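PDB 7LHV: sulfate transporter 4.1, chloroplastic from Arabidopsis thaliana, which transports sulfate across a membrane together with protons, as a secondary active H(+)/sulfate symporter of the SLC26/SulP family. Local coordinates for residues A[118-123]-A[383-388]; A[164-169]-A[175-180]; A[130-135]-A[317-322]. One frame throughout, in Å; residues are numbered along the deposited sequence.

Contact 1. Residues A[118-123]-A[383-388]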
loop_
_atom_site.group_PDB
_atom_site.type_symbol
_atom_site.label_atom_id
_atom_site.label_comp_id
_atom_site.label_asym_id
_atom_site.label_seq_id
_atom_site.Cartn_x
_atom_site.Cartn_y
_atom_site.Cartn_z
ATOM N N LYS A 118 -22.863 -24.029 14.090
ATOM C CA LYS A 118 -24.196 -23.600 13.678
ATOM C C LYS A 118 -24.160 -22.210 13.057
ATOM O O LYS A 118 -24.891 -21.928 12.102
ATOM C CB LYS A 118 -25.147 -23.629 14.870
ATOM C CG LYS A 118 -25.775 -24.981 15.129
ATOM C CD LYS A 118 -26.759 -25.345 14.034
ATOM C CE LYS A 118 -27.964 -24.428 14.063
ATOM N NZ LYS A 118 -28.781 -24.640 15.288
ATOM N N LEU A 119 -23.320 -21.322 13.596
ATOM C CA LEU A 119 -23.211 -19.973 13.046
ATOM C C LEU A 119 -22.677 -19.990 11.619
ATOM O O LEU A 119 -23.129 -19.211 10.771
ATOM C CB LEU A 119 -22.317 -19.115 13.942
ATOM C CG LEU A 119 -21.881 -17.755 13.400
ATOM C CD1 LEU A 119 -23.079 -16.858 13.179
ATOM C CD2 LEU A 119 -20.897 -17.104 14.348
ATOM N N ALA A 120 -21.715 -20.867 11.333
ATOM C CA ALA A 120 -21.112 -20.925 10.008
ATOM C C ALA A 120 -22.031 -21.532 8.959
ATOM O O ALA A 120 -21.694 -21.496 7.772
ATOM C CB ALA A 120 -19.806 -21.718 10.059
ATOM N N GLY A 121 -23.175 -22.084 9.357
ATOM C CA GLY A 121 -24.071 -22.746 8.438
ATOM C C GLY A 121 -23.879 -24.241 8.333
ATOM O O GLY A 121 -24.716 -24.915 7.718
ATOM N N LEU A 122 -22.809 -24.780 8.900
ATOM C CA LEU A 122 -22.583 -26.211 8.916
ATOM C C LEU A 122 -23.385 -26.861 10.038
ATOM O O LEU A 122 -23.791 -26.193 10.990
ATOM C CB LEU A 122 -21.098 -26.498 9.095
ATOM C CG LEU A 122 -20.157 -25.716 8.182
ATOM C CD1 LEU A 122 -18.725 -25.878 8.640
ATOM C CD2 LEU A 122 -20.310 -26.172 6.749
ATOM N N PRO A 123 -23.642 -28.165 9.943
ATOM C CA PRO A 123 -24.256 -28.863 11.066
ATOM C C PRO A 123 -23.347 -28.818 12.278
ATOM O O PRO A 123 -22.113 -28.709 12.147
ATOM C CB PRO A 123 -24.430 -30.295 10.540
ATOM C CG PRO A 123 -23.590 -30.384 9.320
ATOM C CD PRO A 123 -23.553 -29.014 8.748
ATOM N N SER A 383 -11.651 -33.547 7.918
ATOM C CA SER A 383 -13.001 -32.979 7.892
ATOM C C SER A 383 -13.193 -31.895 8.955
ATOM O O SER A 383 -14.027 -32.008 9.852
ATOM C CB SER A 383 -14.054 -34.080 8.047
ATOM O OG SER A 383 -13.818 -35.148 7.149
ATOM N N ALA A 384 -12.415 -30.823 8.830
ATOM C CA ALA A 384 -12.533 -29.675 9.715
ATOM C C ALA A 384 -12.503 -28.389 8.906
ATOM O O ALA A 384 -11.923 -28.335 7.820
ATOM C CB ALA A 384 -11.416 -29.651 10.759
ATOM N N TYR A 385 -13.131 -27.353 9.444
ATOM C CA TYR A 385 -13.169 -26.035 8.832
ATOM C C TYR A 385 -12.272 -25.076 9.613
ATOM O O TYR A 385 -11.915 -25.362 10.761
ATOM C CB TYR A 385 -14.622 -25.533 8.751
ATOM C CG TYR A 385 -15.179 -24.816 9.959
ATOM C CD1 TYR A 385 -15.803 -25.516 10.980
ATOM C CD2 TYR A 385 -15.128 -23.433 10.052
ATOM C CE1 TYR A 385 -16.329 -24.858 12.074
ATOM C CE2 TYR A 385 -15.649 -22.771 11.140
ATOM C CZ TYR A 385 -16.250 -23.488 12.145
ATOM O OH TYR A 385 -16.771 -22.826 13.229
ATOM N N PRO A 386 -11.867 -23.944 9.022
ATOM C CA PRO A 386 -10.695 -23.217 9.538
ATOM C C PRO A 386 -10.793 -22.892 11.023
ATOM O O PRO A 386 -11.842 -22.488 11.527
ATOM C CB PRO A 386 -10.677 -21.939 8.695
ATOM C CG PRO A 386 -11.358 -22.293 7.460
ATOM C CD PRO A 386 -12.419 -23.276 7.828
ATOM N N ALA A 387 -9.674 -23.071 11.720
ATOM C CA ALA A 387 -9.589 -22.862 13.156
ATOM C C ALA A 387 -8.392 -21.977 13.465
ATOM O O ALA A 387 -7.282 -22.246 12.995
ATOM C CB ALA A 387 -9.461 -24.194 13.898
ATOM N N THR A 388 -8.617 -20.927 14.255
ATOM C CA THR A 388 -7.538 -20.041 14.671
ATOM C C THR A 388 -7.562 -19.842 16.181
ATOM O O THR A 388 -8.344 -20.487 16.883
ATOM C CB THR A 388 -7.637 -18.689 13.963
ATOM O OG1 THR A 388 -8.921 -18.109 14.214
ATOM C CG2 THR A 388 -7.445 -18.854 12.465
#

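Contact 2. Residues A[164-169]-A[175-180]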
loop_
_atom_site.group_PDB
_atom_site.type_symbol
_atom_site.label_atom_id
_atom_site.label_comp_id
_atom_site.label_asym_id
_atom_site.label_seq_id
_atom_site.Cartn_x
_atom_site.Cartn_y
_atom_site.Cartn_z
ATOM N N GLY A 164 -22.348 -18.955 1.791
ATOM C CA GLY A 164 -23.610 -18.414 1.323
ATOM C C GLY A 164 -23.476 -17.666 0.016
ATOM O O GLY A 164 -24.393 -17.685 -0.810
ATOM N N GLY A 165 -22.342 -16.993 -0.193
ATOM C CA GLY A 165 -22.089 -16.399 -1.490
ATOM C C GLY A 165 -21.903 -17.414 -2.596
ATOM O O GLY A 165 -22.113 -17.084 -3.767
ATOM N N ILE A 166 -21.519 -18.643 -2.252
ATOM C CA ILE A 166 -21.360 -19.683 -3.265
ATOM C C ILE A 166 -22.563 -20.622 -3.282
ATOM O O ILE A 166 -23.262 -20.729 -4.296
ATOM C CB ILE A 166 -20.056 -20.469 -3.052
ATOM C CG1 ILE A 166 -18.851 -19.546 -3.233
ATOM C CG2 ILE A 166 -19.980 -21.636 -4.017
ATOM C CD1 ILE A 166 -17.531 -20.232 -3.022
ATOM N N ALA A 167 -22.815 -21.306 -2.169
ATOM C CA ALA A 167 -23.861 -22.319 -2.088
ATOM C C ALA A 167 -25.029 -21.808 -1.256
ATOM O O ALA A 167 -24.831 -21.162 -0.222
ATOM C CB ALA A 167 -23.320 -23.618 -1.484
ATOM N N ASP A 168 -26.248 -22.105 -1.706
ATOM C CA ASP A 168 -27.438 -21.564 -1.056
ATOM C C ASP A 168 -28.021 -22.516 -0.011
ATOM O O ASP A 168 -28.085 -22.176 1.175
ATOM C CB ASP A 168 -28.491 -21.207 -2.116
ATOM C CG ASP A 168 -28.775 -22.353 -3.072
ATOM O OD1 ASP A 168 -28.111 -23.405 -2.956
ATOM O OD2 ASP A 168 -29.664 -22.203 -3.936
ATOM N N THR A 169 -28.449 -23.711 -0.431
ATOM C CA THR A 169 -29.113 -24.641 0.477
ATOM C C THR A 169 -28.702 -26.086 0.218
ATOM O O THR A 169 -29.467 -27.010 0.512
ATOM C CB THR A 169 -30.638 -24.525 0.376
ATOM O OG1 THR A 169 -31.025 -24.460 -1.003
ATOM C CG2 THR A 169 -31.140 -23.285 1.106
ATOM N N ILE A 175 -20.278 -28.373 3.270
ATOM C CA ILE A 175 -19.260 -29.079 4.043
ATOM C C ILE A 175 -17.959 -29.173 3.256
ATOM O O ILE A 175 -16.874 -28.880 3.773
ATOM C CB ILE A 175 -19.779 -30.469 4.447
ATOM C CG1 ILE A 175 -20.907 -30.333 5.470
ATOM C CG2 ILE A 175 -18.648 -31.324 4.975
ATOM C CD1 ILE A 175 -21.808 -31.538 5.541
ATOM N N GLU A 176 -18.051 -29.596 1.992
ATOM C CA GLU A 176 -16.855 -29.720 1.167
ATOM C C GLU A 176 -16.203 -28.365 0.943
ATOM O O GLU A 176 -14.973 -28.253 0.939
ATOM C CB GLU A 176 -17.199 -30.378 -0.167
ATOM C CG GLU A 176 -17.744 -31.788 -0.038
ATOM C CD GLU A 176 -18.036 -32.421 -1.383
ATOM O OE1 GLU A 176 -17.782 -31.765 -2.415
ATOM O OE2 GLU A 176 -18.515 -33.573 -1.409
ATOM N N LEU A 177 -17.011 -27.322 0.755
ATOM C CA LEU A 177 -16.461 -25.984 0.580
ATOM C C LEU A 177 -15.746 -25.511 1.837
ATOM O O LEU A 177 -14.681 -24.895 1.753
ATOM C CB LEU A 177 -17.567 -25.011 0.185
ATOM C CG LEU A 177 -17.953 -25.013 -1.293
ATOM C CD1 LEU A 177 -19.203 -24.185 -1.514
ATOM C CD2 LEU A 177 -16.807 -24.489 -2.131
ATOM N N ALA A 178 -16.312 -25.789 3.014
ATOM C CA ALA A 178 -15.656 -25.395 4.259
ATOM C C ALA A 178 -14.341 -26.141 4.457
ATOM O O ALA A 178 -13.338 -25.548 4.878
ATOM C CB ALA A 178 -16.590 -25.632 5.442
ATOM N N ILE A 179 -14.321 -27.441 4.157
ATOM C CA ILE A 179 -13.092 -28.217 4.304
ATOM C C ILE A 179 -12.027 -27.733 3.324
ATOM O O ILE A 179 -10.845 -27.596 3.679
ATOM C CB ILE A 179 -13.392 -29.715 4.133
ATOM C CG1 ILE A 179 -14.301 -30.199 5.261
ATOM C CG2 ILE A 179 -12.112 -30.515 4.113
ATOM C CD1 ILE A 179 -14.931 -31.540 4.997
ATOM N N LEU A 180 -12.422 -27.461 2.079
ATOM C CA LEU A 180 -11.477 -26.920 1.108
ATOM C C LEU A 180 -10.975 -25.549 1.533
ATOM O O LEU A 180 -9.801 -25.219 1.332
ATOM C CB LEU A 180 -12.128 -26.847 -0.272
ATOM C CG LEU A 180 -11.300 -26.163 -1.358
ATOM C CD1 LEU A 180 -10.131 -27.035 -1.771
ATOM C CD2 LEU A 180 -12.169 -25.821 -2.547
#

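Contact 3. Residues A[130-135]-A[317-322]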
loop_
_atom_site.group_PDB
_atom_site.type_symbol
_atom_site.label_atom_id
_atom_site.label_comp_id
_atom_site.label_asym_id
_atom_site.label_seq_id
_atom_site.Cartn_x
_atom_site.Cartn_y
_atom_site.Cartn_z
ATOM N N SER A 130 -13.681 -29.646 14.057
ATOM C CA SER A 130 -12.775 -28.510 13.974
ATOM C C SER A 130 -12.020 -28.267 15.270
ATOM O O SER A 130 -11.071 -27.477 15.272
ATOM C CB SER A 130 -13.542 -27.250 13.579
ATOM O OG SER A 130 -12.658 -26.165 13.381
ATOM N N SER A 131 -12.424 -28.903 16.368
ATOM C CA SER A 131 -11.677 -28.841 17.612
ATOM C C SER A 131 -10.905 -30.115 17.910
ATOM O O SER A 131 -10.105 -30.125 18.848
ATOM C CB SER A 131 -12.619 -28.549 18.788
ATOM O OG SER A 131 -13.262 -27.299 18.631
ATOM N N PHE A 132 -11.133 -31.192 17.156
ATOM C CA PHE A 132 -10.518 -32.464 17.509
ATOM C C PHE A 132 -9.114 -32.601 16.932
ATOM O O PHE A 132 -8.127 -32.630 17.672
ATOM C CB PHE A 132 -11.400 -33.620 17.040
ATOM C CG PHE A 132 -10.822 -34.969 17.325
ATOM C CD1 PHE A 132 -10.367 -35.288 18.591
ATOM C CD2 PHE A 132 -10.728 -35.919 16.327
ATOM C CE1 PHE A 132 -9.833 -36.528 18.853
ATOM C CE2 PHE A 132 -10.195 -37.159 16.584
ATOM C CZ PHE A 132 -9.746 -37.464 17.849
ATOM N N VAL A 133 -9.003 -32.665 15.611
ATOM C CA VAL A 133 -7.741 -33.028 14.971
ATOM C C VAL A 133 -6.756 -31.861 14.962
ATOM O O VAL A 133 -5.586 -32.068 15.308
ATOM C CB VAL A 133 -7.973 -33.572 13.553
ATOM C CG1 VAL A 133 -6.656 -33.698 12.814
ATOM C CG2 VAL A 133 -8.665 -34.918 13.624
ATOM N N PRO A 134 -7.147 -30.639 14.575
ATOM C CA PRO A 134 -6.157 -29.549 14.596
ATOM C C PRO A 134 -5.534 -29.320 15.962
ATOM O O PRO A 134 -4.328 -29.055 16.040
ATOM C CB PRO A 134 -6.960 -28.330 14.117
ATOM C CG PRO A 134 -8.372 -28.708 14.257
ATOM C CD PRO A 134 -8.426 -30.171 14.017
ATOM N N VAL A 135 -6.305 -29.456 17.043
ATOM C CA VAL A 135 -5.752 -29.227 18.376
ATOM C C VAL A 135 -4.592 -30.177 18.643
ATOM O O VAL A 135 -3.482 -29.745 18.976
ATOM C CB VAL A 135 -6.850 -29.360 19.445
ATOM C CG1 VAL A 135 -6.231 -29.529 20.813
ATOM C CG2 VAL A 135 -7.744 -28.144 19.424
ATOM N N GLY A 317 -18.853 -40.707 16.349
ATOM C CA GLY A 317 -17.586 -41.279 15.945
ATOM C C GLY A 317 -16.570 -40.253 15.492
ATOM O O GLY A 317 -16.929 -39.133 15.117
ATOM N N LEU A 318 -15.295 -40.629 15.523
ATOM C CA LEU A 318 -14.238 -39.733 15.093
ATOM C C LEU A 318 -14.289 -39.541 13.578
ATOM O O LEU A 318 -14.705 -40.439 12.843
ATOM C CB LEU A 318 -12.877 -40.287 15.499
ATOM C CG LEU A 318 -12.718 -40.663 16.971
ATOM C CD1 LEU A 318 -11.348 -41.261 17.225
ATOM C CD2 LEU A 318 -12.952 -39.456 17.858
ATOM N N PRO A 319 -13.879 -38.373 13.087
ATOM C CA PRO A 319 -13.836 -38.161 11.638
ATOM C C PRO A 319 -12.806 -39.056 10.971
ATOM O O PRO A 319 -11.801 -39.444 11.574
ATOM C CB PRO A 319 -13.458 -36.682 11.506
ATOM C CG PRO A 319 -12.787 -36.347 12.788
ATOM C CD PRO A 319 -13.463 -37.175 13.833
ATOM N N THR A 320 -13.069 -39.387 9.712
ATOM C CA THR A 320 -12.197 -40.247 8.926
ATOM C C THR A 320 -11.419 -39.436 7.898
ATOM O O THR A 320 -11.820 -38.340 7.498
ATOM C CB THR A 320 -13.005 -41.341 8.221
ATOM O OG1 THR A 320 -14.003 -40.737 7.387
ATOM C CG2 THR A 320 -13.679 -42.243 9.240
ATOM N N PHE A 321 -10.286 -39.993 7.474
ATOM C CA PHE A 321 -9.438 -39.327 6.496
ATOM C C PHE A 321 -10.140 -39.253 5.147
ATOM O O PHE A 321 -10.697 -40.247 4.670
ATOM C CB PHE A 321 -8.107 -40.066 6.360
ATOM C CG PHE A 321 -7.091 -39.336 5.530
ATOM C CD1 PHE A 321 -6.215 -38.439 6.117
ATOM C CD2 PHE A 321 -7.011 -39.543 4.165
ATOM C CE1 PHE A 321 -5.281 -37.765 5.360
ATOM C CE2 PHE A 321 -6.080 -38.872 3.402
ATOM C CZ PHE A 321 -5.214 -37.981 4.001
ATOM N N SER A 322 -10.106 -38.075 4.530
ATOM C CA SER A 322 -10.716 -37.881 3.217
ATOM C C SER A 322 -10.137 -36.622 2.596
ATOM O O SER A 322 -10.243 -35.541 3.184
ATOM C CB SER A 322 -12.238 -37.776 3.327
ATOM O OG SER A 322 -12.818 -39.023 3.668
#

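Contact 1. Residues A[118-123]-A[383-388]
Tyr385 reaches across to Ala120 and Leu122 where the chain leaves helix 91-119, and its side chain can be followed outward from the backbone. Its CB lies 4.1 Å from Leu122 CD1. Tyr385 CG, 3.9 Å from the same methyl, stands between the backbone N and the carbonyl carbon (chi1 86°), which turns the ring toward residues 118-123. CD1 makes the closest approach, 3.8 Å from Leu122 CD1, and on the other ring branch CE2 lies 4.4 Å from Ala120 CB. At the tip, OH leaves the contact and hydrogen-bonds with Ser156 OG of helix 153-166.

Residue type suits each place. Leucine offers one methyl of its forked end, CD1, to the ring root, while alanine fits beside the outer ring. Gly121, between them, has a positive phi of 94° and closes the helix in a Schellman motif, a backbone shape that a side chain would disfavour. Leu163 and Ala178 cover Leu122 from helices 153-166 and 173-194. The chemistry is therefore divided along one residue: dispersion and burial hold the tyrosine ring against this turn, while the directional bond at its hydroxyl fixes where the tip goes.

Contact 2. Residues A[164-169]-A[175-180]
Leu177 meets Ile166 and Ala167 through a single methyl, CD1, and this small apolar cluster is the packed part of the contact. CD1 lies 3.7 Å from Ile166 CG2 and 4.1 Å from Ile166 CB, so the beta branch of the isoleucine, rather than its longer ethyl arm, does the touching. With CG2 anti to the backbone N and CG1 beside it (chi1 -64°), the short branch is the one turned to Leu177. Ala167 CB adds a lighter touch at 4.2 Å from the same CD1. An isoleucine suits the last turn of helix 153-166 because it can present one branch here while its side chain also packs on Thr332 and Leu333 of helix 330-358. Leu177 shares Leu333 and His329 with it, and rests on Leu163 as well.

The other side is loose. Beyond Ala167, the first residue to leave helical geometry, the chain turns away into exposed Asp168 and Thr169, polar residues fitted to a surface turn, and neither meets residues 175-180. Glu176, one place before Leu177 on its helix, turns its carboxylate to a different partner, with OE1 hydrogen-bonded to Ser326 OG. A weak hydrogen bond between His174 NE2 and Ala167 O adds a polar tie across the turn.

Helices 153-166 and 173-194 follow each other in the chain, and their side chains meet close to the short connection. Between the two segments, attraction comes from dispersion and from the close fit of apolar groups, forces with little directionality that reward fit more than exact alignment.

Contact 3. Residues A[130-135]-A[317-322]
Phe132 brings one side of its ring, from CD2 to CZ, up to Pro319 and Leu318, joining helix 125-141 to the loop that precedes helix 330-358. Leu318 CD2 sits beside the ring tip, 3.8 Å from both Phe132 CZ and Phe132 CE2, and the two side chains run roughly perpendicular to each other. Nearer the ring's root, Phe132 CD2 is 3.9 Å from Pro319 CD. A third, looser touch brings Val133 CG2 to 4.4 Å from Pro319 CG. All these groups are apolar: the phenyl ring is long enough to span two successive loop residues, the leucine supplies a forked end, and the proline gives a compact carbon surface on a chain with no regular secondary structure.

Phe132 gets there by extending away from its own backbone N (chi1 178°), which carries the ring out from the helix toward the loop. Leu318 does not point its first bond at the helix, yet its methyls come closer than its root does. An alanine in place of Phe132 would take away the ring, and would probably leave Leu318 CD2 and Pro319 CD without their partner and open a gap between helix and loop.

Further out, the Phe132 ring meets that of Phe136 one turn along its helix, the planes at about 70°, and also packs on Ile415 and Leu419 of helix 406-426. Leu419 touches Leu318 too, and its backbone hydrogen-bonds with that of Gly317, whose positive phi of 124° suits a residue without a side chain. Five residues further on, Ser322 has a backbone bond with Leu381, the last residue of helix 365-381, while Phe382 just beyond packs on Val133. Residues 317-322 thus lie against the Phe132 side of helix 125-141, tied at Gly317 to helix 406-426 and at Ser322 to the end of helix 365-381.

Contact 1 lies between the other two: its centre is about 10 Å from that of contact 2 and about 12 Å from that of contact 3, while the centres of those two are about 19 Å apart and the contacts do not touch. Ala178 joins contacts 1 and 2, its CB 3.9 Å from both Tyr385 CB and Leu122 CD1. Toward contact 3 the link is polar, Tyr385 O to Ser130 OG at 2.8 Å, a hydrogen bond. Residues 383-388 run into strand 388-389, which pairs with strand 149-150; in SLC26 relatives this region flanks the anion site, probably so here. A bound sphingosine phosphate lies about 11 Å from the Ile166 side chain.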